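Local atomic coordinates of nitrite oxidoreductase subunit C (Kuenenia stuttgartiensis, PDB entry 7B04), a protein that binds heme b and calcium ions and probably passes electrons within the nitrite oxidoreductase complex. Residues Val48-Tyr53 and Ser315-Ala320; Glu68-Asn73 and Lys101-Gly106; Gly33-Ala38 and Gln84-Pro89. All coordinates share one frame; numbering follows the deposited sequence. Where two conformers were deposited one is given.

Interaction 1 of 3, residues Val48-Tyr53 and Ser315-Ala320; sequences VLNVKY and SLERIA
The ring of Tyr53 lies face-on against the backbone of Ile319 and Ala320. Ile319 CA stands over the ring centre, 4.0 Å from the centroid and 6° off its normal, in a CH-pi contact. Tyr53 OH meets Ile319 CG2 at 3.5 Å, and on the other flank Tyr53 CE2 meets Ala320 CB at 3.5 Å. With CG anti to the backbone N (chi1 170°), the ring reaches past the last strand pairing to cover this loop. A serine in place of the tyrosine would take the ring away and is likely to leave Ile319 and Ala320 without their apolar cover, free to shift. Nearer the strand, the carboxylate of Glu317 is shared by two weak bonds: OE1 takes Tyr53 N at 3.3 Å, OE2 takes Asn50 ND2 at 2.7 Å, amide and carboxylate planes 67° apart. Three backbone bonds underlie these contacts in a short parallel pairing: Ser315 N to Leu49 O at 2.9 Å, Val51 N to Ser315 O at 2.8 Å, and Glu317 N to Val51 O at 3.2 Å. Val51 and Leu316 pack side by side on one face of the sheet, Asn50 and Ser315 lie on the other. Leu316 also meets Leu271 and Phe281. Strand 49-53 is flanked by two parallel neighbours, for Lys52 bonds through its backbone to Ala102 and His104 of strand 97-104, while strand 306-316 takes its other edge.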
loop_
_atom_site.group_PDB
_atom_site.type_symbol
_atom_site.label_atom_id
_atom_site.label_comp_id
_atom_site.label_asym_id
_atom_site.label_seq_id
_atom_site.Cartn_x
_atom_site.Cartn_y
_atom_site.Cartn_z
ATOM N N VAL C 48 30.493 56.147 -25.872
ATOM C CA VAL C 48 29.199 56.612 -25.389
ATOM C C VAL C 48 28.097 56.072 -26.286
ATOM O O VAL C 48 28.228 56.046 -27.516
ATOM C CB VAL C 48 29.159 58.153 -25.335
ATOM C CG1 VAL C 48 27.775 58.650 -24.932
ATOM C CG2 VAL C 48 30.218 58.676 -24.374
ATOM N N LEU C 49 27.001 55.650 -25.661
ATOM C CA LEU C 49 25.816 55.197 -26.372
ATOM C C LEU C 49 24.901 56.402 -26.549
ATOM O O LEU C 49 24.424 56.978 -25.564
ATOM C CB LEU C 49 25.124 54.073 -25.599
ATOM C CG LEU C 49 24.028 53.233 -26.265
ATOM C CD1 LEU C 49 22.685 53.921 -26.166
ATOM C CD2 LEU C 49 24.363 52.929 -27.715
ATOM N N ASN C 50 24.660 56.780 -27.797
ATOM C CA ASN C 50 23.868 57.958 -28.118
ATOM C C ASN C 50 22.468 57.526 -28.536
ATOM O O ASN C 50 22.312 56.712 -29.453
ATOM C CB ASN C 50 24.539 58.764 -29.230
ATOM C CG ASN C 50 23.925 60.135 -29.413
ATOM O OD1 ASN C 50 23.095 60.570 -28.616
ATOM N ND2 ASN C 50 24.330 60.824 -30.474
ATOM N N VAL C 51 21.457 58.074 -27.868
ATOM C CA VAL C 51 20.067 57.791 -28.201
ATOM C C VAL C 51 19.648 58.806 -29.256
ATOM O O VAL C 51 19.503 59.997 -28.966
ATOM C CB VAL C 51 19.163 57.865 -26.965
ATOM C CG1 VAL C 51 17.742 57.511 -27.333
ATOM C CG2 VAL C 51 19.664 56.938 -25.889
ATOM N N LYS C 52 19.466 58.334 -30.486
ATOM C CA LYS C 52 19.143 59.212 -31.601
ATOM C C LYS C 52 17.670 59.595 -31.569
ATOM O O LYS C 52 16.801 58.736 -31.387
ATOM C CB LYS C 52 19.491 58.533 -32.924
ATOM C CG LYS C 52 19.310 59.426 -34.134
ATOM C CD LYS C 52 19.844 58.762 -35.388
ATOM C CE LYS C 52 19.495 59.565 -36.627
ATOM N NZ LYS C 52 20.179 60.887 -36.641
ATOM N N TYR C 53 17.390 60.884 -31.741
ATOM C CA TYR C 53 16.011 61.347 -31.801
ATOM C C TYR C 53 15.418 61.104 -33.186
ATOM O O TYR C 53 15.978 61.543 -34.196
ATOM C CB TYR C 53 15.928 62.831 -31.455
ATOM C CG TYR C 53 14.564 63.394 -31.745
ATOM C CD1 TYR C 53 13.487 63.104 -30.921
ATOM C CD2 TYR C 53 14.344 64.184 -32.864
ATOM C CE1 TYR C 53 12.232 63.603 -31.192
ATOM C CE2 TYR C 53 13.092 64.685 -33.143
ATOM C CZ TYR C 53 12.040 64.392 -32.303
ATOM O OH TYR C 53 10.791 64.889 -32.576
ATOM N N SER C 315 23.931 58.984 -23.552
ATOM C CA SER C 315 23.506 60.353 -23.810
ATOM C C SER C 315 22.226 60.353 -24.632
ATOM O O SER C 315 22.083 59.567 -25.574
ATOM C CB SER C 315 24.594 61.150 -24.542
ATOM O OG SER C 315 24.144 62.456 -24.853
ATOM N N LEU C 316 21.298 61.234 -24.271
ATOM C CA LEU C 316 20.054 61.420 -25.005
ATOM C C LEU C 316 20.121 62.714 -25.805
ATOM O O LEU C 316 20.471 63.767 -25.261
ATOM C CB LEU C 316 18.852 61.443 -24.058
ATOM C CG LEU C 316 18.263 60.086 -23.665
ATOM C CD1 LEU C 316 19.136 59.382 -22.636
ATOM C CD2 LEU C 316 16.845 60.250 -23.148
ATOM N N GLU C 317 19.791 62.631 -27.090
ATOM C CA GLU C 317 19.741 63.814 -27.933
ATOM C C GLU C 317 18.524 64.671 -27.587
ATOM O O GLU C 317 17.526 64.192 -27.040
ATOM C CB GLU C 317 19.684 63.418 -29.411
ATOM C CG GLU C 317 21.005 63.521 -30.153
ATOM C CD GLU C 317 21.062 62.604 -31.360
ATOM O OE1 GLU C 317 20.150 62.682 -32.210
ATOM O OE2 GLU C 317 22.020 61.807 -31.461
ATOM N N ARG C 318 18.613 65.954 -27.923
ATOM C CA ARG C 318 17.482 66.850 -27.746
ATOM C C ARG C 318 16.437 66.605 -28.833
ATOM O O ARG C 318 16.710 65.995 -29.870
ATOM C CB ARG C 318 17.938 68.310 -27.771
ATOM C CG ARG C 318 18.698 68.748 -26.527
ATOM C CD ARG C 318 19.847 69.678 -26.885
ATOM N NE ARG C 318 20.593 70.110 -25.706
ATOM C CZ ARG C 318 21.631 69.454 -25.196
ATOM N NH1 ARG C 318 22.250 69.922 -24.121
ATOM N NH2 ARG C 318 22.050 68.331 -25.762
ATOM N N ILE C 319 15.226 67.092 -28.582
ATOM C CA ILE C 319 14.122 66.900 -29.513
ATOM C C ILE C 319 14.187 67.981 -30.585
ATOM O O ILE C 319 14.335 69.169 -30.277
ATOM C CB ILE C 319 12.773 66.934 -28.777
ATOM C CG1 ILE C 319 12.681 65.792 -27.762
ATOM C CG2 ILE C 319 11.616 66.874 -29.768
ATOM C CD1 ILE C 319 11.509 65.921 -26.816
ATOM N N ALA C 320 14.075 67.568 -31.848
ATOM C CA ALA C 320 14.039 68.491 -32.981
ATOM C C ALA C 320 12.668 69.160 -33.004
ATOM O O ALA C 320 11.769 68.795 -33.766
ATOM C CB ALA C 320 14.338 67.766 -34.287
#

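Interaction 2 of 3, residues Glu68-Asn73 and Lys101-Gly106; sequences EGAFKN and KAIHDG
Phe71 lays one face of its ring over the end of Ile103, whose CD1 stands 3.7 Å from the ring centroid and 11° off the normal, a CH-pi contact. This is helix-on-sheet packing within the ethylbenzene dehydrogenase-type domain: residues Ala70 and Phe71 of helix 64-71 lean on strand 97-104. Ile103 CD1 also touches Ala70 CB at 3.6 Å, so one methyl serves two consecutive helix residues. Ile103 gets there with CG1 between its backbone N and carbonyl carbon (chi1 57°) and a straight run onward to CD1. Two more strand atoms reach the CD1-CE1 side of the ring: Ala102 N approaches in its plane, at the edge, 3.9 Å from Phe71 CE1, and Lys101 CB comes to 3.6 Å from Phe71 CD1. The helix rests on the face that carries Lys101 and Ile103, whereas Ala102 points away from it and meets Leu49 and Val51 of strand 49-53. Strand 108-116 completes the seat, since Tyr110 and Gln112 both touch Phe71. Ile103 is enclosed further by Met54, Ile56 and Ala74. The sole polar link between the two segments comes from Lys101. Its extended chain runs antiparallel to the Phe71 side chain, back toward the helix backbone, bringing Lys101 CD to 3.4 Å from Phe71 O, and its ammonium group ends in a weak hydrogen bond, Lys101 NZ to Phe71 O at 3.3 Å.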
loop_
_atom_site.group_PDB
_atom_site.type_symbol
_atom_site.label_atom_id
_atom_site.label_comp_id
_atom_site.label_asym_id
_atom_site.label_seq_id
_atom_site.Cartn_x
_atom_site.Cartn_y
_atom_site.Cartn_z
ATOM N N GLU C 68 12.885 47.708 -36.769
ATOM C CA GLU C 68 14.146 47.489 -37.475
ATOM C C GLU C 68 14.509 48.674 -38.363
ATOM O O GLU C 68 15.680 49.066 -38.438
ATOM C CB GLU C 68 14.072 46.200 -38.298
ATOM C CG GLU C 68 15.306 45.939 -39.143
ATOM C CD GLU C 68 15.231 44.628 -39.896
ATOM O OE1 GLU C 68 14.243 43.889 -39.708
ATOM O OE2 GLU C 68 16.167 44.330 -40.671
ATOM N N GLY C 69 13.523 49.243 -39.056
ATOM C CA GLY C 69 13.798 50.393 -39.901
ATOM C C GLY C 69 14.309 51.588 -39.119
ATOM O O GLY C 69 15.169 52.332 -39.596
ATOM N N ALA C 70 13.783 51.793 -37.910
ATOM C CA ALA C 70 14.218 52.919 -37.089
ATOM C C ALA C 70 15.653 52.742 -36.601
ATOM O O ALA C 70 16.490 53.637 -36.768
ATOM C CB ALA C 70 13.265 53.099 -35.909
ATOM N N PHE C 71 15.959 51.590 -35.993
ATOM C CA PHE C 71 17.287 51.371 -35.423
ATOM C C PHE C 71 18.380 51.330 -36.479
ATOM O O PHE C 71 19.550 51.560 -36.151
ATOM C CB PHE C 71 17.314 50.072 -34.616
ATOM C CG PHE C 71 16.676 50.185 -33.265
ATOM C CD1 PHE C 71 17.375 50.719 -32.195
ATOM C CD2 PHE C 71 15.376 49.754 -33.062
ATOM C CE1 PHE C 71 16.788 50.824 -30.949
ATOM C CE2 PHE C 71 14.785 49.855 -31.819
ATOM C CZ PHE C 71 15.492 50.390 -30.761
ATOM N N LYS C 72 18.028 51.038 -37.733
ATOM C CA LYS C 72 19.020 51.015 -38.802
ATOM C C LYS C 72 19.678 52.377 -38.980
ATOM O O LYS C 72 20.838 52.456 -39.399
ATOM C CB LYS C 72 18.358 50.555 -40.100
ATOM C CG LYS C 72 19.303 50.321 -41.265
ATOM C CD LYS C 72 18.736 49.254 -42.189
ATOM C CE LYS C 72 19.308 49.359 -43.591
ATOM N NZ LYS C 72 18.242 49.660 -44.589
ATOM N N ASN C 73 18.966 53.453 -38.648
ATOM C CA ASN C 73 19.512 54.796 -38.767
ATOM C C ASN C 73 20.259 55.244 -37.520
ATOM O O ASN C 73 20.852 56.329 -37.529
ATOM C CB ASN C 73 18.389 55.789 -39.079
ATOM C CG ASN C 73 17.590 55.393 -40.303
ATOM O OD1 ASN C 73 16.781 54.467 -40.255
ATOM N ND2 ASN C 73 17.812 56.091 -41.410
ATOM N N LYS C 101 21.794 49.423 -29.393
ATOM C CA LYS C 101 21.362 50.664 -30.015
ATOM C C LYS C 101 20.199 51.252 -29.226
ATOM O O LYS C 101 19.536 50.556 -28.452
ATOM C CB LYS C 101 20.934 50.447 -31.473
ATOM C CG LYS C 101 22.063 50.093 -32.422
ATOM C CD LYS C 101 21.557 49.997 -33.852
ATOM C CE LYS C 101 22.677 49.647 -34.815
ATOM N NZ LYS C 101 22.186 49.547 -36.216
ATOM N N ALA C 102 19.951 52.545 -29.426
ATOM C CA ALA C 102 18.894 53.217 -28.683
ATOM C C ALA C 102 18.381 54.418 -29.464
ATOM O O ALA C 102 19.155 55.141 -30.099
ATOM C CB ALA C 102 19.373 53.658 -27.297
ATOM N N ILE C 103 17.064 54.624 -29.389
ATOM C CA ILE C 103 16.349 55.683 -30.093
ATOM C C ILE C 103 15.229 56.151 -29.173
ATOM O O ILE C 103 14.790 55.421 -28.281
ATOM C CB ILE C 103 15.777 55.205 -31.444
ATOM C CG1 ILE C 103 14.859 54.004 -31.221
ATOM C CG2 ILE C 103 16.895 54.845 -32.413
ATOM C CD1 ILE C 103 14.278 53.434 -32.486
ATOM N N HIS C 104 14.759 57.380 -29.385
ATOM C CA HIS C 104 13.649 57.857 -28.569
ATOM C C HIS C 104 12.770 58.830 -29.344
ATOM O O HIS C 104 13.199 59.474 -30.306
ATOM C CB HIS C 104 14.131 58.461 -27.237
ATOM C CG HIS C 104 14.675 59.851 -27.339
ATOM N ND1 HIS C 104 13.869 60.966 -27.425
ATOM C CD2 HIS C 104 15.948 60.313 -27.309
ATOM C CE1 HIS C 104 14.623 62.050 -27.474
ATOM N NE2 HIS C 104 15.888 61.681 -27.404
ATOM N N ASP C 105 11.522 58.928 -28.879
ATOM C CA ASP C 105 10.468 59.730 -29.482
ATOM C C ASP C 105 10.384 61.134 -28.921
ATOM O O ASP C 105 9.887 62.038 -29.601
ATOM C CB ASP C 105 9.106 59.103 -29.132
ATOM C CG ASP C 105 8.446 58.383 -30.273
ATOM O OD1 ASP C 105 8.556 58.832 -31.429
ATOM O OD2 ASP C 105 7.772 57.368 -29.988
ATOM N N GLY C 106 10.894 61.336 -27.720
ATOM C CA GLY C 106 10.512 62.467 -26.915
ATOM C C GLY C 106 9.418 62.067 -25.956
ATOM O O GLY C 106 9.111 62.812 -25.018
#

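Interaction 3 of 3, residues Gly33-Ala38 and Gln84-Pro89; sequences GVKGVA and QDKAFP. With HEM (protoporphyrin IX containing Fe), chain B.
Backbone hydrogen bonds join Gly33-Ala38 to the heme-pocket loop Gln84-Pro89: Phe88 N gives to Gly33 O and Lys35 N to Lys86 O, either side of a single bridge between Val34 and Ala87. Both are modelled very short, so their exact lengths are doubtful. Within the loop, Gln84 OE1 accepts Ala87 N in its carbonyl plane, and Gln84 NE2 donates to Pro89 O and to Gly303 O, which fixes the amide's rotation. Charge gathers at the Lys35 end of the pairing, where Asp85 OD2 lies 3.5 Å from Lys35 NZ and Asp85 OD1 3.2 Å from Lys86 NZ, a three-residue salt-bridge network. Apolar contacts complete the set. Gly33 CA sits over the Phe88 ring, 3.6 Å from its centroid, and the same ring stacks edge-to-face with Trp128 of subunit B. On the heme, Gln84 CG approaches CMB at 3.6 Å, Lys86 CD meets CBB at 3.7 Å and Ala87 CB meets CMB at 3.9 Å. The Asp85 carboxylate faces both ammonium groups, meeting each through a different oxygen, and probably balances both charges, letting Lys86 lay its aliphatic chain against the heme vinyl while its charge is met away from the porphyrin.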
loop_
_atom_site.group_PDB
_atom_site.type_symbol
_atom_site.label_atom_id
_atom_site.label_comp_id
_atom_site.label_asym_id
_atom_site.label_seq_id
_atom_site.Cartn_x
_atom_site.Cartn_y
_atom_site.Cartn_z
ATOM N N GLY C 33 32.598 34.714 -0.296
ATOM C CA GLY C 33 32.113 34.519 -1.642
ATOM C C GLY C 33 32.257 35.666 -2.623
ATOM O O GLY C 33 31.675 35.564 -3.703
ATOM N N VAL C 34 32.956 36.765 -2.310
ATOM C CA VAL C 34 33.023 37.917 -3.215
ATOM C C VAL C 34 34.460 38.422 -3.342
ATOM O O VAL C 34 35.211 38.445 -2.361
ATOM C CB VAL C 34 32.072 39.051 -2.761
ATOM C CG1 VAL C 34 32.338 39.445 -1.324
ATOM C CG2 VAL C 34 32.168 40.257 -3.697
ATOM N N LYS C 35 34.840 38.811 -4.562
ATOM C CA LYS C 35 36.113 39.462 -4.848
ATOM C C LYS C 35 36.017 40.955 -4.557
ATOM O O LYS C 35 34.940 41.551 -4.636
ATOM C CB LYS C 35 36.499 39.262 -6.312
ATOM C CG LYS C 35 37.270 37.992 -6.601
ATOM C CD LYS C 35 37.254 37.680 -8.088
ATOM C CE LYS C 35 37.941 38.773 -8.893
ATOM N NZ LYS C 35 37.974 38.456 -10.349
ATOM N N GLY C 36 37.155 41.559 -4.225
ATOM C CA GLY C 36 37.184 43.000 -4.049
ATOM C C GLY C 36 36.860 43.727 -5.340
ATOM O O GLY C 36 37.152 43.251 -6.440
ATOM N N VAL C 37 36.237 44.895 -5.205
ATOM C CA VAL C 37 35.831 45.679 -6.370
ATOM C C VAL C 37 37.077 46.319 -6.977
ATOM O O VAL C 37 37.677 47.219 -6.385
ATOM C CB VAL C 37 34.785 46.734 -6.003
ATOM C CG1 VAL C 37 34.373 47.523 -7.234
ATOM C CG2 VAL C 37 33.570 46.067 -5.368
ATOM N N ALA C 38 37.440 45.879 -8.180
ATOM C CA ALA C 38 38.631 46.368 -8.860
ATOM C C ALA C 38 38.371 47.737 -9.486
ATOM O O ALA C 38 37.231 48.109 -9.771
ATOM C CB ALA C 38 39.084 45.372 -9.926
ATOM N N GLN C 84 30.951 35.965 -15.021
ATOM C CA GLN C 84 30.903 36.606 -13.714
ATOM C C GLN C 84 31.756 35.752 -12.787
ATOM O O GLN C 84 31.345 34.672 -12.358
ATOM C CB GLN C 84 29.470 36.738 -13.215
ATOM C CG GLN C 84 29.334 37.539 -11.928
ATOM C CD GLN C 84 29.615 36.710 -10.685
ATOM O OE1 GLN C 84 30.469 37.061 -9.870
ATOM N NE2 GLN C 84 28.897 35.604 -10.536
ATOM N N ASP C 85 32.950 36.245 -12.471
ATOM C CA ASP C 85 33.869 35.569 -11.571
ATOM C C ASP C 85 33.951 36.236 -10.208
ATOM O O ASP C 85 34.629 35.712 -9.317
ATOM C CB ASP C 85 35.273 35.460 -12.193
ATOM C CG ASP C 85 35.750 36.757 -12.811
ATOM O OD1 ASP C 85 34.967 37.726 -12.857
ATOM O OD2 ASP C 85 36.916 36.803 -13.264
ATOM N N LYS C 86 33.299 37.383 -10.033
ATOM C CA LYS C 86 33.603 38.268 -8.918
ATOM C C LYS C 86 32.972 37.793 -7.615
ATOM O O LYS C 86 33.501 38.092 -6.538
ATOM C CB LYS C 86 33.141 39.690 -9.231
ATOM C CG LYS C 86 34.049 40.463 -10.180
ATOM C CD LYS C 86 33.645 40.277 -11.633
ATOM C CE LYS C 86 34.505 41.130 -12.551
ATOM N NZ LYS C 86 35.936 40.724 -12.506
ATOM N N ALA C 87 31.858 37.059 -7.672
ATOM C CA ALA C 87 31.195 36.602 -6.454
ATOM C C ALA C 87 30.562 35.228 -6.651
ATOM O O ALA C 87 30.257 34.827 -7.777
ATOM C CB ALA C 87 30.123 37.595 -6.004
ATOM N N PHE C 88 30.310 34.538 -5.536
ATOM C CA PHE C 88 29.656 33.242 -5.610
ATOM C C PHE C 88 28.175 33.470 -5.900
ATOM O O PHE C 88 27.538 34.290 -5.241
ATOM C CB PHE C 88 29.761 32.476 -4.279
ATOM C CG PHE C 88 31.143 31.975 -3.889
ATOM C CD1 PHE C 88 32.308 32.310 -4.568
ATOM C CD2 PHE C 88 31.245 31.148 -2.779
ATOM C CE1 PHE C 88 33.544 31.799 -4.133
ATOM C CE2 PHE C 88 32.471 30.644 -2.350
ATOM C CZ PHE C 88 33.618 30.974 -3.033
ATOM N N PRO C 89 27.572 32.713 -6.821
ATOM C CA PRO C 89 28.102 31.704 -7.740
ATOM C C PRO C 89 28.826 32.321 -8.919
ATOM O O PRO C 89 28.517 33.451 -9.320
ATOM C CB PRO C 89 26.823 31.000 -8.223
ATOM C CG PRO C 89 25.795 31.312 -7.169
ATOM C CD PRO C 89 26.102 32.706 -6.823
HETATM C CHA HEM B . 20.859 38.495 -10.311
HETATM C CHB HEM B . 25.514 38.968 -8.950
HETATM C CHC HEM B . 26.015 42.331 -12.423
HETATM C CHD HEM B . 21.299 41.988 -13.680
HETATM C C1A HEM B . 22.032 38.397 -9.586
HETATM C C2A HEM B . 22.189 37.737 -8.306
HETATM C C3A HEM B . 23.474 37.855 -7.929
HETATM C C4A HEM B . 24.178 38.612 -8.945
HETATM C CMA HEM B . 24.119 37.301 -6.639
HETATM C CAA HEM B . 21.047 37.003 -7.567
HETATM C CBA HEM B . 20.715 37.686 -6.247
HETATM C CGA HEM B . 19.642 38.712 -6.476
HETATM O O1A HEM B . 19.688 39.783 -5.820
HETATM O O2A HEM B . 18.753 38.455 -7.328
HETATM C C1B HEM B . 26.089 39.879 -9.814
HETATM C C2B HEM B . 27.499 40.188 -9.940
HETATM C C3B HEM B . 27.641 41.128 -10.899
HETATM C C4B HEM B . 26.318 41.427 -11.420
HETATM C CMB HEM B . 28.584 39.524 -9.063
HETATM C CAB HEM B . 28.924 41.809 -11.447
HETATM C CBB HEM B . 30.173 41.417 -11.171
HETATM C C1C HEM B . 24.812 42.482 -13.093
HETATM C C2C HEM B . 24.606 43.272 -14.294
HETATM C C3C HEM B . 23.320 43.176 -14.646
HETATM C C4C HEM B . 22.642 42.334 -13.676
HETATM C CMC HEM B . 25.693 44.072 -15.046
HETATM C CAC HEM B . 22.662 43.857 -15.868
HETATM C CBC HEM B . 21.556 44.594 -15.744
HETATM C C1D HEM B . 20.793 40.936 -12.936
HETATM C C2D HEM B . 19.531 40.247 -13.148
HETATM C C3D HEM B . 19.415 39.291 -12.226
HETATM C C4D HEM B . 20.596 39.327 -11.383
HETATM C CMD HEM B . 18.485 40.553 -14.241
HETATM C CAD HEM B . 18.219 38.325 -12.092
HETATM C CBD HEM B . 18.534 36.982 -12.739
HETATM C CGD HEM B . 17.283 36.142 -12.796
HETATM O O1D HEM B . 17.329 35.036 -13.390
HETATM O O2D HEM B . 16.233 36.576 -12.258
HETATM N NA HEM B . 23.263 38.919 -9.932
HETATM N NB HEM B . 25.408 40.651 -10.730
HETATM N NC HEM B . 23.590 41.923 -12.737
HETATM N ND HEM B . 21.421 40.341 -11.846
HETATM FE FE HEM B . 23.428 40.527 -11.054
#

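How the interactions relate
Interactions 1 and 2 are neighbours, their centres about 10 Å apart, and use adjacent strands, 49-53 in interaction 1 and 97-104 in interaction 2: one extends the pairing edgewise to the chain's C-terminal segment, the other packs a helix on 97-104. His104 joins them, its NE2 lying 3.0 Å from Glu317 O in a probable hydrogen bond. All three are partly buried. Interaction 2 is mainly apolar around a buried phenylalanine and isoleucine; interaction 1 is mostly backbone pairing with a more exposed polar and aromatic end. Interaction 3, its centre about 34 Å from interaction 1, joins two irregular loops by backbone bonds and charges beside the heme and subunit B, with Lys86 and Ala87 its buried residues.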